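Dehydrogenase (PDB 3Q2I) binds NAD(H) and a UDP-linked N-acetylglucosaminuronic acid, probably oxidising that sugar with NAD+ on the pathway to 2,3-diacetamido-2,3-dideoxy-D-mannuronic acid. Local coordinates at residues P305-Y308 and D309-K313; N135-A139 and T140-L144; W165-Q169 and E170-A174. All blocks are in the same frame, centred on the assembly; numbering follows the deposited sequence.

Contact 1 of 3, residues P305-Y308 and D309-K313; sequences PLYY and DNVIK
Tyr308 O receives the amide of Ile312 at 2.9 Å from Ile312 N. It is an i to i+4 bond of the alpha-helix 304-315, which lies against the parallel sheet of the Rossmann fold. The Ile312 side chain also leans back over the same oxygen: with CG1 anti to the carbonyl carbon (chi1 -72°), CG1 comes within 3.4 Å of Tyr308 O. One step earlier, Val311 N bonds to Tyr307 O at 3.3 Å. The Asp309 amide is split between Pro305 O, at 3.2 Å from Asp309 N, and a weaker bond to Leu306 O. On the face turned to the sheet, Tyr307 CE1 rests 3.5 Å from Val311 CG2, the methyl meeting the ring obliquely. This pair and Tyr308 pack on Met103 of strand 101-104, while the Tyr308 hydroxyl is bonded to His28 ND1. A water joins the Tyr307 hydroxyl to Asn310, donating to Asn310 OD1 over 3.0 Å; that amide is also held by Glu322 N at OD1 and by Thr320 O at ND2. At the outer face the Asp309 carboxylate is shared by two cations, one on each oxygen: Arg38 NH1 takes OD1 in a salt bridge, and Lys313 NZ, one helical turn on, reaches Asp309 OD2 at 2.7 Å on its syn lone pair.

Contact 2 of 3, residues N135-A139 and T140-L144; sequences NRRNA and TLQLL. With HP7 ((2S,3S,4R,5R,6R)-5-acetamido-6-[[[(2R,3S,4R,5R)-5-(2,4-dioxopyrimidin-1-yl)-3,4-dihydroxy-oxolan-2-yl]methoxy-hydroxy-phosphoryl]oxy-hydroxy-phosphoryl]oxy-3,4-dihydroxy-oxane-2-carboxylic acid), chain C.
Gln142 and Arg136 make the hydrogen bond that ties the loop to the helix by a side chain: Gln142 NE2 donates a hydrogen bond to Arg136 O at 2.9 Å, nearly straight at 170°. The acceptor lies in the plane of the Gln142 amide, whereas the donor stands above the Arg136 carbonyl plane. The backbone adds Gln142 N to Asn138 O at 2.8 Å and Leu143 N to Ala139 O at 3.1 Å. Together these open helix 139-149, with Asn138 at its N-cap. The Asn138 side chain makes no capping bond; ND2 instead turns back to Asn135 OD1 in a weak bond that joins the two ends of the type I beta turn 135-138, closed by Asn138 N to Asn135 O. Flat groups stack next: the Arg137 guanidinium lies almost parallel to the Gln142 amide, their planes 4° apart, with Gln142 OE1 over one face near the rim, 3.7 Å from Arg137 NH1. A bend in Arg137 at chi2 (-85°) folds the guanidinium over the amide, and Glu322 holds its NH2 by a salt bridge. Arg136 heads elsewhere, to Asp197 and Glu327. In van der Waals packing, the Leu141 CD1 methyl rests on the loop backbone, 3.3 Å from Asn135 O; the Leu141 side chain also packs on Leu198 of helix 193-203. Towards the bound nucleotide sugar, Asn135 OD1 lies 3.5 Å from the acetamido methyl, HP7 C8'.

Contact 3 of 3, residues W165-Q169 and E170-A174; sequences WTRPQ and EYYDA. With HP7 ((2S,3S,4R,5R,6R)-5-acetamido-6-[[[(2R,3S,4R,5R)-5-(2,4-dioxopyrimidin-1-yl)-3,4-dihydroxy-oxolan-2-yl]methoxy-hydroxy-phosphoryl]oxy-hydroxy-phosphoryl]oxy-3,4-dihydroxy-oxane-2-carboxylic acid), chain C.
Arg167 CD lies over the face of the Tyr171 ring in a CH-pi contact, 3.9 Å from the centroid of that ring and 9° off its normal. The charged end lies farther from the ring, so any cation-pi attraction is weak. A bend at chi2 (-63°) carries the arginine back over the ring and leaves its guanidinium beside the bound UDP-sugar. Tyr172 packs next to Tyr171, its hydroxyl end against Arg167 CB, while Tyr171 CD2 sits over the centre of the Tyr172 ring. At the uracil end, Pro168 CD is in van der Waals contact with HP7 O2 at 3.2 Å.

Hydrogen bonds to the ligand come from Arg167 and Tyr171. Carboxylate oxygen O'P lies in the guanidinium plane and is held twice, by Arg167 NE to HP7 O'P at 2.8 Å and by Arg167 NH1 to HP7 O'P at 2.9 Å. NH1 also reaches the pyranose ring oxygen, Arg167 NH1 to HP7 O5' being 2.8 Å. The other carboxylate oxygen accepts from the tyrosine, Tyr171 OH to HP7 O'Q at 2.7 Å, and Gln191 NE2 bonds to the same hydroxyl. Arg167 NH2 is anchored to Thr166 O at 2.9 Å, which fixes the rotation of the guanidinium.

Bonds within the protein set up the short helix 169-173. Tyr171 N donates to Pro168 O, and Asp173 N to Gln169 O. The Gln169 side chain doubles back so that NE2 meets Asp173 OD1 at 2.9 Å and 169°, from above the carboxylate plane; Gln169 OE1 is taken by Asn219 N.

Both oxygens of the sugar carboxylate thus have donors from the loop and the helix it leads into, a geometry consistent with recognition of a uronic acid over a neutral hexose.

In the fold
Along the chain contact 2 comes first, then contact 3, then contact 1. Contact 2 follows strand 129-131 at the edge of the parallel Rossmann sheet and enters helix 139-149; contact 3 follows strand 156-164 of the mixed sheet; contact 1, on helix 304-315, returns to pack on the Rossmann strands. Contacts 1 and 2 touch, Leu306 CD1 lying 3.7 Å from Arg137 CB, with centres 16 Å apart. Contacts 1 and 3 do not: centres 31 Å, nearest atoms about 17 Å. Contacts 2 and 3, nearest atoms about 7 Å apart, both line the UDP-sugar pocket, contact 2 at the acetamido methyl, contact 3 from the uracil to the carboxylate, with the cofactor nearby.

Contact 1 of 3, residues P305-Y308 and D309-K313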
loop_
_atom_site.group_PDB
_atom_site.type_symbol
_atom_site.label_atom_id
_atom_site.label_comp_id
_atom_site.label_asym_id
_atom_site.label_seq_id
_atom_site.Cartn_x
_atom_site.Cartn_y
_atom_site.Cartn_z
ATOM N N PRO A 305 14.418 -38.413 -26.224
ATOM C CA PRO A 305 13.984 -39.223 -27.375
ATOM C C PRO A 305 12.475 -39.299 -27.579
ATOM O O PRO A 305 12.004 -39.150 -28.717
ATOM C CB PRO A 305 14.640 -40.598 -27.086
ATOM C CG PRO A 305 15.901 -40.220 -26.370
ATOM C CD PRO A 305 15.457 -39.090 -25.424
ATOM N N LEU A 306 11.722 -39.495 -26.501
ATOM C CA LEU A 306 10.271 -39.511 -26.534
ATOM C C LEU A 306 9.735 -38.149 -26.946
ATOM O O LEU A 306 8.796 -38.062 -27.727
ATOM C CB LEU A 306 9.744 -39.845 -25.149
ATOM C CG LEU A 306 8.858 -41.051 -24.899
ATOM C CD1 LEU A 306 8.431 -41.077 -23.425
ATOM C CD2 LEU A 306 7.695 -41.035 -25.905
ATOM N N TYR A 307 10.324 -37.071 -26.419
ATOM C CA TYR A 307 9.896 -35.741 -26.798
ATOM C C TYR A 307 9.975 -35.597 -28.302
ATOM O O TYR A 307 9.080 -35.056 -28.971
ATOM C CB TYR A 307 10.799 -34.660 -26.143
ATOM C CG TYR A 307 10.252 -33.283 -26.389
ATOM C CD1 TYR A 307 10.754 -32.463 -27.403
ATOM C CD2 TYR A 307 9.167 -32.850 -25.644
ATOM C CE1 TYR A 307 10.193 -31.221 -27.652
ATOM C CE2 TYR A 307 8.605 -31.606 -25.897
ATOM C CZ TYR A 307 9.121 -30.809 -26.889
ATOM O OH TYR A 307 8.488 -29.599 -27.123
ATOM N N TYR A 308 11.078 -36.068 -28.870
ATOM C CA TYR A 308 11.225 -35.957 -30.300
ATOM C C TYR A 308 10.165 -36.764 -31.092
ATOM O O TYR A 308 9.741 -36.310 -32.144
ATOM C CB TYR A 308 12.642 -36.389 -30.680
ATOM C CG TYR A 308 13.566 -35.220 -30.801
ATOM C CD1 TYR A 308 13.726 -34.547 -31.995
ATOM C CD2 TYR A 308 14.200 -34.707 -29.667
ATOM C CE1 TYR A 308 14.552 -33.452 -32.110
ATOM C CE2 TYR A 308 15.051 -33.652 -29.787
ATOM C CZ TYR A 308 15.195 -32.974 -30.969
ATOM O OH TYR A 308 16.071 -31.922 -31.026
ATOM N N ASP A 309 9.669 -37.874 -30.561
ATOM C CA ASP A 309 8.633 -38.650 -31.270
ATOM C C ASP A 309 7.380 -37.758 -31.427
ATOM O O ASP A 309 6.796 -37.698 -32.505
ATOM C CB ASP A 309 8.288 -39.899 -30.460
ATOM C CG ASP A 309 7.171 -40.738 -31.084
ATOM O OD1 ASP A 309 7.289 -41.038 -32.285
ATOM O OD2 ASP A 309 6.175 -41.073 -30.407
ATOM N N ASN A 310 6.956 -37.035 -30.379
ATOM C CA ASN A 310 5.818 -36.131 -30.568
ATOM C C ASN A 310 6.050 -35.007 -31.584
ATOM O O ASN A 310 5.119 -34.625 -32.314
ATOM C CB ASN A 310 5.306 -35.589 -29.214
ATOM C CG ASN A 310 4.333 -34.424 -29.379
ATOM O OD1 ASN A 310 4.679 -33.290 -29.070
ATOM N ND2 ASN A 310 3.111 -34.697 -29.849
ATOM N N VAL A 311 7.259 -34.446 -31.625
ATOM C CA VAL A 311 7.564 -33.355 -32.525
ATOM C C VAL A 311 7.526 -33.886 -33.966
ATOM O O VAL A 311 6.959 -33.244 -34.847
ATOM C CB VAL A 311 8.931 -32.755 -32.225
ATOM C CG1 VAL A 311 9.377 -31.744 -33.262
ATOM C CG2 VAL A 311 8.937 -32.112 -30.797
ATOM N N ILE A 312 8.124 -35.062 -34.151
ATOM C CA ILE A 312 8.072 -35.737 -35.462
ATOM C C ILE A 312 6.656 -36.055 -35.882
ATOM O O ILE A 312 6.269 -35.657 -36.973
ATOM C CB ILE A 312 8.986 -36.987 -35.464
ATOM C CG1 ILE A 312 10.445 -36.515 -35.476
ATOM C CG2 ILE A 312 8.755 -37.865 -36.750
ATOM C CD1 ILE A 312 11.387 -37.579 -34.926
ATOM N N LYS A 313 5.884 -36.708 -35.028
ATOM C CA LYS A 313 4.473 -36.959 -35.325
ATOM C C LYS A 313 3.700 -35.689 -35.654
ATOM O O LYS A 313 2.909 -35.640 -36.609
ATOM C CB LYS A 313 3.785 -37.757 -34.225
ATOM C CG LYS A 313 4.304 -39.172 -34.045
ATOM C CD LYS A 313 3.616 -39.822 -32.871
ATOM C CE LYS A 313 3.611 -41.322 -33.098
ATOM N NZ LYS A 313 4.262 -42.027 -31.976
HETATM O O HOH W 1 5.559 -30.617 -27.982
#

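Contact 2 of 3, residues N135-A139 and T140-L144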
loop_
_atom_site.group_PDB
_atom_site.type_symbol
_atom_site.label_atom_id
_atom_site.label_comp_id
_atom_site.label_asym_id
_atom_site.label_seq_id
_atom_site.Cartn_x
_atom_site.Cartn_y
_atom_site.Cartn_z
ATOM N N ASN A 135 10.263 -34.141 -19.094
ATOM C CA ASN A 135 9.960 -34.921 -17.879
ATOM C C ASN A 135 8.516 -35.382 -17.710
ATOM O O ASN A 135 8.219 -36.280 -16.924
ATOM C CB ASN A 135 10.361 -34.095 -16.633
ATOM C CG ASN A 135 11.446 -34.732 -15.786
ATOM O OD1 ASN A 135 12.324 -35.447 -16.286
ATOM N ND2 ASN A 135 11.453 -34.387 -14.479
ATOM N N ARG A 136 7.586 -34.698 -18.385
ATOM C CA ARG A 136 6.161 -34.949 -18.249
ATOM C C ARG A 136 5.840 -36.404 -18.612
ATOM O O ARG A 136 4.928 -36.978 -18.054
ATOM C CB ARG A 136 5.365 -34.044 -19.193
ATOM C CG ARG A 136 5.294 -32.586 -18.730
ATOM C CD ARG A 136 4.168 -31.920 -19.483
ATOM N NE ARG A 136 4.107 -30.532 -18.996
ATOM C CZ ARG A 136 3.245 -29.650 -19.489
ATOM N NH1 ARG A 136 2.402 -30.010 -20.458
ATOM N NH2 ARG A 136 3.226 -28.393 -19.046
ATOM N N ARG A 137 6.618 -36.967 -19.531
ATOM C CA ARG A 137 6.320 -38.358 -19.922
ATOM C C ARG A 137 7.012 -39.396 -19.057
ATOM O O ARG A 137 6.862 -40.595 -19.294
ATOM C CB ARG A 137 6.578 -38.584 -21.412
ATOM C CG ARG A 137 5.492 -37.996 -22.308
ATOM C CD ARG A 137 4.322 -38.961 -22.467
ATOM N NE ARG A 137 3.129 -38.288 -22.983
ATOM C CZ ARG A 137 1.969 -38.883 -23.250
ATOM N NH1 ARG A 137 1.812 -40.184 -23.050
ATOM N NH2 ARG A 137 0.958 -38.168 -23.729
ATOM N N ASN A 138 7.689 -38.969 -17.994
ATOM C CA ASN A 138 8.194 -39.940 -17.034
ATOM C C ASN A 138 7.054 -40.806 -16.504
ATOM O O ASN A 138 5.939 -40.338 -16.314
ATOM C CB ASN A 138 8.908 -39.223 -15.885
ATOM C CG ASN A 138 10.223 -38.614 -16.323
ATOM O OD1 ASN A 138 10.549 -38.579 -17.502
ATOM N ND2 ASN A 138 11.015 -38.123 -15.352
ATOM N N ALA A 139 7.323 -42.088 -16.271
ATOM C CA ALA A 139 6.275 -42.987 -15.834
ATOM C C ALA A 139 5.541 -42.609 -14.551
ATOM O O ALA A 139 4.318 -42.713 -14.486
ATOM C CB ALA A 139 6.800 -44.420 -15.780
ATOM N N THR A 140 6.286 -42.184 -13.530
ATOM C CA THR A 140 5.654 -41.729 -12.306
ATOM C C THR A 140 4.709 -40.539 -12.515
ATOM O O THR A 140 3.580 -40.540 -12.035
ATOM C CB THR A 140 6.673 -41.385 -11.227
ATOM O OG1 THR A 140 7.634 -40.476 -11.759
ATOM C CG2 THR A 140 7.438 -42.628 -10.765
ATOM N N LEU A 141 5.179 -39.583 -13.310
ATOM C CA LEU A 141 4.462 -38.321 -13.565
ATOM C C LEU A 141 3.260 -38.565 -14.457
ATOM O O LEU A 141 2.206 -38.004 -14.219
ATOM C CB LEU A 141 5.395 -37.277 -14.181
ATOM C CG LEU A 141 6.456 -36.802 -13.180
ATOM C CD1 LEU A 141 7.332 -35.728 -13.781
ATOM C CD2 LEU A 141 5.827 -36.322 -11.857
ATOM N N GLN A 142 3.376 -39.512 -15.398
ATOM C CA GLN A 142 2.199 -39.989 -16.124
ATOM C C GLN A 142 1.120 -40.650 -15.292
ATOM O O GLN A 142 -0.061 -40.347 -15.465
ATOM C CB GLN A 142 2.646 -40.880 -17.287
ATOM C CG GLN A 142 3.170 -40.061 -18.461
ATOM C CD GLN A 142 2.139 -39.124 -19.084
ATOM O OE1 GLN A 142 1.057 -39.565 -19.442
ATOM N NE2 GLN A 142 2.461 -37.827 -19.213
ATOM N N LEU A 143 1.485 -41.515 -14.353
ATOM C CA LEU A 143 0.461 -42.061 -13.477
ATOM C C LEU A 143 -0.251 -40.998 -12.645
ATOM O O LEU A 143 -1.459 -41.060 -12.466
ATOM C CB LEU A 143 1.047 -43.101 -12.505
ATOM C CG LEU A 143 1.169 -44.519 -13.074
ATOM C CD1 LEU A 143 2.061 -45.400 -12.161
ATOM C CD2 LEU A 143 -0.232 -45.062 -13.128
ATOM N N LEU A 144 0.530 -40.098 -12.040
ATOM C CA LEU A 144 -0.025 -38.949 -11.340
ATOM C C LEU A 144 -0.977 -38.201 -12.263
ATOM O O LEU A 144 -2.101 -37.884 -11.868
ATOM C CB LEU A 144 1.098 -37.975 -10.933
ATOM C CG LEU A 144 1.765 -38.204 -9.581
ATOM C CD1 LEU A 144 2.926 -37.241 -9.386
ATOM C CD2 LEU A 144 0.755 -38.138 -8.442
HETATM N N1 HP7 C . 25.511 -31.939 -9.359
HETATM C C2 HP7 C . 26.178 -31.976 -8.206
HETATM O O2 HP7 C . 27.187 -31.238 -8.055
HETATM N N3 HP7 C . 25.822 -32.804 -7.220
HETATM C C4 HP7 C . 24.766 -33.615 -7.368
HETATM O O4 HP7 C . 24.514 -34.414 -6.434
HETATM C C5 HP7 C . 24.034 -33.595 -8.559
HETATM C C6 HP7 C . 24.448 -32.729 -9.563
HETATM P PA HP7 C . 22.660 -33.417 -13.387
HETATM P PB HP7 C . 20.556 -32.989 -15.210
HETATM O "O'P" HP7 C . 21.205 -28.040 -13.112
HETATM O "O'Q" HP7 C . 21.553 -27.443 -15.203
HETATM C "C1'" HP7 C . 18.966 -31.247 -14.065
HETATM O O1A HP7 C . 21.996 -34.276 -12.322
HETATM O O1B HP7 C . 19.824 -34.125 -14.535
HETATM C C1C HP7 C . 25.924 -30.960 -10.374
HETATM C "C2'" HP7 C . 17.529 -30.782 -14.358
HETATM N "N2'" HP7 C . 16.756 -31.854 -14.988
HETATM O O2A HP7 C . 23.536 -34.006 -14.459
HETATM O O2B HP7 C . 21.142 -33.104 -16.603
HETATM C C2C HP7 C . 26.982 -31.492 -11.331
HETATM O O2C HP7 C . 27.867 -30.387 -11.542
HETATM C "C3'" HP7 C . 17.527 -29.561 -15.269
HETATM O "O3'" HP7 C . 16.186 -29.021 -15.208
HETATM O O3A HP7 C . 21.613 -32.453 -14.131
HETATM O O3B HP7 C . 19.531 -31.721 -15.295
HETATM C C3C HP7 C . 26.205 -31.715 -12.618
HETATM O O3C HP7 C . 27.042 -31.528 -13.760
HETATM C "C4'" HP7 C . 18.510 -28.491 -14.769
HETATM O "O4'" HP7 C . 18.654 -27.411 -15.685
HETATM C C4C HP7 C . 25.106 -30.657 -12.586
HETATM O O4C HP7 C . 24.780 -30.688 -11.189
HETATM C "C5'" HP7 C . 19.897 -29.161 -14.707
HETATM O "O5'" HP7 C . 19.782 -30.139 -13.676
HETATM C C5C HP7 C . 23.898 -31.131 -13.365
HETATM O O5C HP7 C . 23.484 -32.272 -12.625
HETATM C "C6'" HP7 C . 20.958 -28.154 -14.336
HETATM C "C7'" HP7 C . 15.639 -32.415 -14.529
HETATM O "O7'" HP7 C . 14.987 -32.055 -13.539
HETATM C "C8'" HP7 C . 15.137 -33.594 -15.329
#

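Contact 3 of 3, residues W165-Q169 and E170-A174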
loop_
_atom_site.group_PDB
_atom_site.type_symbol
_atom_site.label_atom_id
_atom_site.label_comp_id
_atom_site.label_asym_id
_atom_site.label_seq_id
_atom_site.Cartn_x
_atom_site.Cartn_y
_atom_site.Cartn_z
ATOM N N TRP A 165 18.647 -30.236 -3.887
ATOM C CA TRP A 165 19.699 -30.678 -4.785
ATOM C C TRP A 165 21.011 -29.964 -4.488
ATOM O O TRP A 165 21.133 -29.135 -3.565
ATOM C CB TRP A 165 19.260 -30.394 -6.230
ATOM C CG TRP A 165 18.261 -31.385 -6.799
ATOM C CD1 TRP A 165 17.693 -32.509 -6.219
ATOM C CD2 TRP A 165 17.753 -31.324 -8.128
ATOM N NE1 TRP A 165 16.846 -33.122 -7.117
ATOM C CE2 TRP A 165 16.850 -32.395 -8.285
ATOM C CE3 TRP A 165 17.920 -30.411 -9.184
ATOM C CZ2 TRP A 165 16.156 -32.608 -9.487
ATOM C CZ3 TRP A 165 17.238 -30.627 -10.383
ATOM C CH2 TRP A 165 16.354 -31.728 -10.522
ATOM N N THR A 166 22.029 -30.256 -5.299
ATOM C CA THR A 166 23.336 -29.717 -5.007
ATOM C C THR A 166 24.017 -29.200 -6.243
ATOM O O THR A 166 24.157 -29.964 -7.198
ATOM C CB THR A 166 24.261 -30.824 -4.433
ATOM O OG1 THR A 166 23.615 -31.447 -3.327
ATOM C CG2 THR A 166 25.591 -30.214 -4.052
ATOM N N ARG A 167 24.441 -27.935 -6.255
ATOM C CA ARG A 167 25.170 -27.342 -7.376
ATOM C C ARG A 167 26.305 -26.547 -6.760
ATOM O O ARG A 167 26.087 -25.613 -5.988
ATOM C CB ARG A 167 24.327 -26.366 -8.217
ATOM C CG ARG A 167 23.130 -26.987 -8.882
ATOM C CD ARG A 167 23.545 -28.056 -9.882
ATOM N NE ARG A 167 22.419 -28.600 -10.634
ATOM C CZ ARG A 167 21.732 -29.666 -10.267
ATOM N NH1 ARG A 167 20.745 -30.093 -11.055
ATOM N NH2 ARG A 167 21.997 -30.312 -9.133
ATOM N N PRO A 168 27.563 -26.952 -7.034
ATOM C CA PRO A 168 28.687 -26.268 -6.417
ATOM C C PRO A 168 29.029 -25.022 -7.235
ATOM O O PRO A 168 28.511 -24.868 -8.344
ATOM C CB PRO A 168 29.826 -27.316 -6.541
ATOM C CG PRO A 168 29.460 -28.034 -7.843
ATOM C CD PRO A 168 27.957 -28.170 -7.761
ATOM N N GLN A 169 29.885 -24.145 -6.714
ATOM C CA GLN A 169 30.277 -22.970 -7.469
ATOM C C GLN A 169 30.762 -23.298 -8.898
ATOM O O GLN A 169 30.544 -22.517 -9.845
ATOM C CB GLN A 169 31.298 -22.126 -6.706
ATOM C CG GLN A 169 31.633 -20.798 -7.305
ATOM C CD GLN A 169 30.446 -19.864 -7.247
ATOM O OE1 GLN A 169 29.725 -19.813 -6.234
ATOM N NE2 GLN A 169 30.199 -19.167 -8.340
ATOM N N GLU A 170 31.482 -24.404 -9.058
ATOM C CA GLU A 170 32.102 -24.685 -10.359
ATOM C C GLU A 170 31.032 -24.926 -11.436
ATOM O O GLU A 170 31.252 -24.635 -12.613
ATOM C CB GLU A 170 33.053 -25.897 -10.276
ATOM C CG GLU A 170 32.394 -27.189 -9.828
ATOM C CD GLU A 170 33.158 -28.449 -10.229
ATOM O OE1 GLU A 170 32.618 -29.564 -10.009
ATOM O OE2 GLU A 170 34.290 -28.326 -10.750
ATOM N N TYR A 171 29.832 -25.358 -11.027
ATOM C CA TYR A 171 28.704 -25.479 -11.967
ATOM C C TYR A 171 28.347 -24.131 -12.597
ATOM O O TYR A 171 28.171 -24.005 -13.817
ATOM C CB TYR A 171 27.511 -26.099 -11.205
ATOM C CG TYR A 171 26.189 -25.916 -11.913
ATOM C CD1 TYR A 171 25.763 -26.807 -12.889
ATOM C CD2 TYR A 171 25.393 -24.795 -11.673
ATOM C CE1 TYR A 171 24.577 -26.633 -13.580
ATOM C CE2 TYR A 171 24.221 -24.604 -12.363
ATOM C CZ TYR A 171 23.803 -25.518 -13.288
ATOM O OH TYR A 171 22.634 -25.320 -13.961
ATOM N N TYR A 172 28.161 -23.111 -11.760
ATOM C CA TYR A 172 27.848 -21.771 -12.243
ATOM C C TYR A 172 29.007 -21.110 -12.981
ATOM O O TYR A 172 28.801 -20.377 -13.916
ATOM C CB TYR A 172 27.426 -20.880 -11.075
ATOM C CG TYR A 172 26.247 -21.463 -10.323
ATOM C CD1 TYR A 172 24.935 -21.186 -10.747
ATOM C CD2 TYR A 172 26.408 -22.226 -9.166
ATOM C CE1 TYR A 172 23.861 -21.693 -10.078
ATOM C CE2 TYR A 172 25.309 -22.719 -8.468
ATOM C CZ TYR A 172 24.031 -22.450 -8.954
ATOM O OH TYR A 172 22.980 -22.938 -8.226
ATOM N N ASP A 173 30.247 -21.432 -12.605
ATOM C CA ASP A 173 31.387 -20.741 -13.199
ATOM C C ASP A 173 31.706 -21.322 -14.581
ATOM O O ASP A 173 32.515 -20.755 -15.324
ATOM C CB ASP A 173 32.622 -20.972 -12.303
ATOM C CG ASP A 173 32.619 -20.116 -11.050
ATOM O OD1 ASP A 173 31.677 -19.345 -10.826
ATOM O OD2 ASP A 173 33.576 -20.231 -10.257
ATOM N N ALA A 174 31.072 -22.433 -14.921
ATOM C CA ALA A 174 31.351 -23.112 -16.206
ATOM C C ALA A 174 31.147 -22.192 -17.399
ATOM O O ALA A 174 31.844 -22.302 -18.413
ATOM C CB ALA A 174 30.511 -24.370 -16.333
HETATM N N1 HP7 C . 25.511 -31.939 -9.359
HETATM C C2 HP7 C . 26.178 -31.976 -8.206
HETATM O O2 HP7 C . 27.187 -31.238 -8.055
HETATM N N3 HP7 C . 25.822 -32.804 -7.220
HETATM C C4 HP7 C . 24.766 -33.615 -7.368
HETATM O O4 HP7 C . 24.514 -34.414 -6.434
HETATM C C5 HP7 C . 24.034 -33.595 -8.559
HETATM C C6 HP7 C . 24.448 -32.729 -9.563
HETATM P PA HP7 C . 22.660 -33.417 -13.387
HETATM P PB HP7 C . 20.556 -32.989 -15.210
HETATM O "O'P" HP7 C . 21.205 -28.040 -13.112
HETATM O "O'Q" HP7 C . 21.553 -27.443 -15.203
HETATM C "C1'" HP7 C . 18.966 -31.247 -14.065
HETATM O O1A HP7 C . 21.996 -34.276 -12.322
HETATM O O1B HP7 C . 19.824 -34.125 -14.535
HETATM C C1C HP7 C . 25.924 -30.960 -10.374
HETATM C "C2'" HP7 C . 17.529 -30.782 -14.358
HETATM N "N2'" HP7 C . 16.756 -31.854 -14.988
HETATM O O2A HP7 C . 23.536 -34.006 -14.459
HETATM O O2B HP7 C . 21.142 -33.104 -16.603
HETATM C C2C HP7 C . 26.982 -31.492 -11.331
HETATM O O2C HP7 C . 27.867 -30.387 -11.542
HETATM C "C3'" HP7 C . 17.527 -29.561 -15.269
HETATM O "O3'" HP7 C . 16.186 -29.021 -15.208
HETATM O O3A HP7 C . 21.613 -32.453 -14.131
HETATM O O3B HP7 C . 19.531 -31.721 -15.295
HETATM C C3C HP7 C . 26.205 -31.715 -12.618
HETATM O O3C HP7 C . 27.042 -31.528 -13.760
HETATM C "C4'" HP7 C . 18.510 -28.491 -14.769
HETATM O "O4'" HP7 C . 18.654 -27.411 -15.685
HETATM C C4C HP7 C . 25.106 -30.657 -12.586
HETATM O O4C HP7 C . 24.780 -30.688 -11.189
HETATM C "C5'" HP7 C . 19.897 -29.161 -14.707
HETATM O "O5'" HP7 C . 19.782 -30.139 -13.676
HETATM C C5C HP7 C . 23.898 -31.131 -13.365
HETATM O O5C HP7 C . 23.484 -32.272 -12.625
HETATM C "C6'" HP7 C . 20.958 -28.154 -14.336
HETATM C "C7'" HP7 C . 15.639 -32.415 -14.529
HETATM O "O7'" HP7 C . 14.987 -32.055 -13.539
HETATM C "C8'" HP7 C . 15.137 -33.594 -15.329
#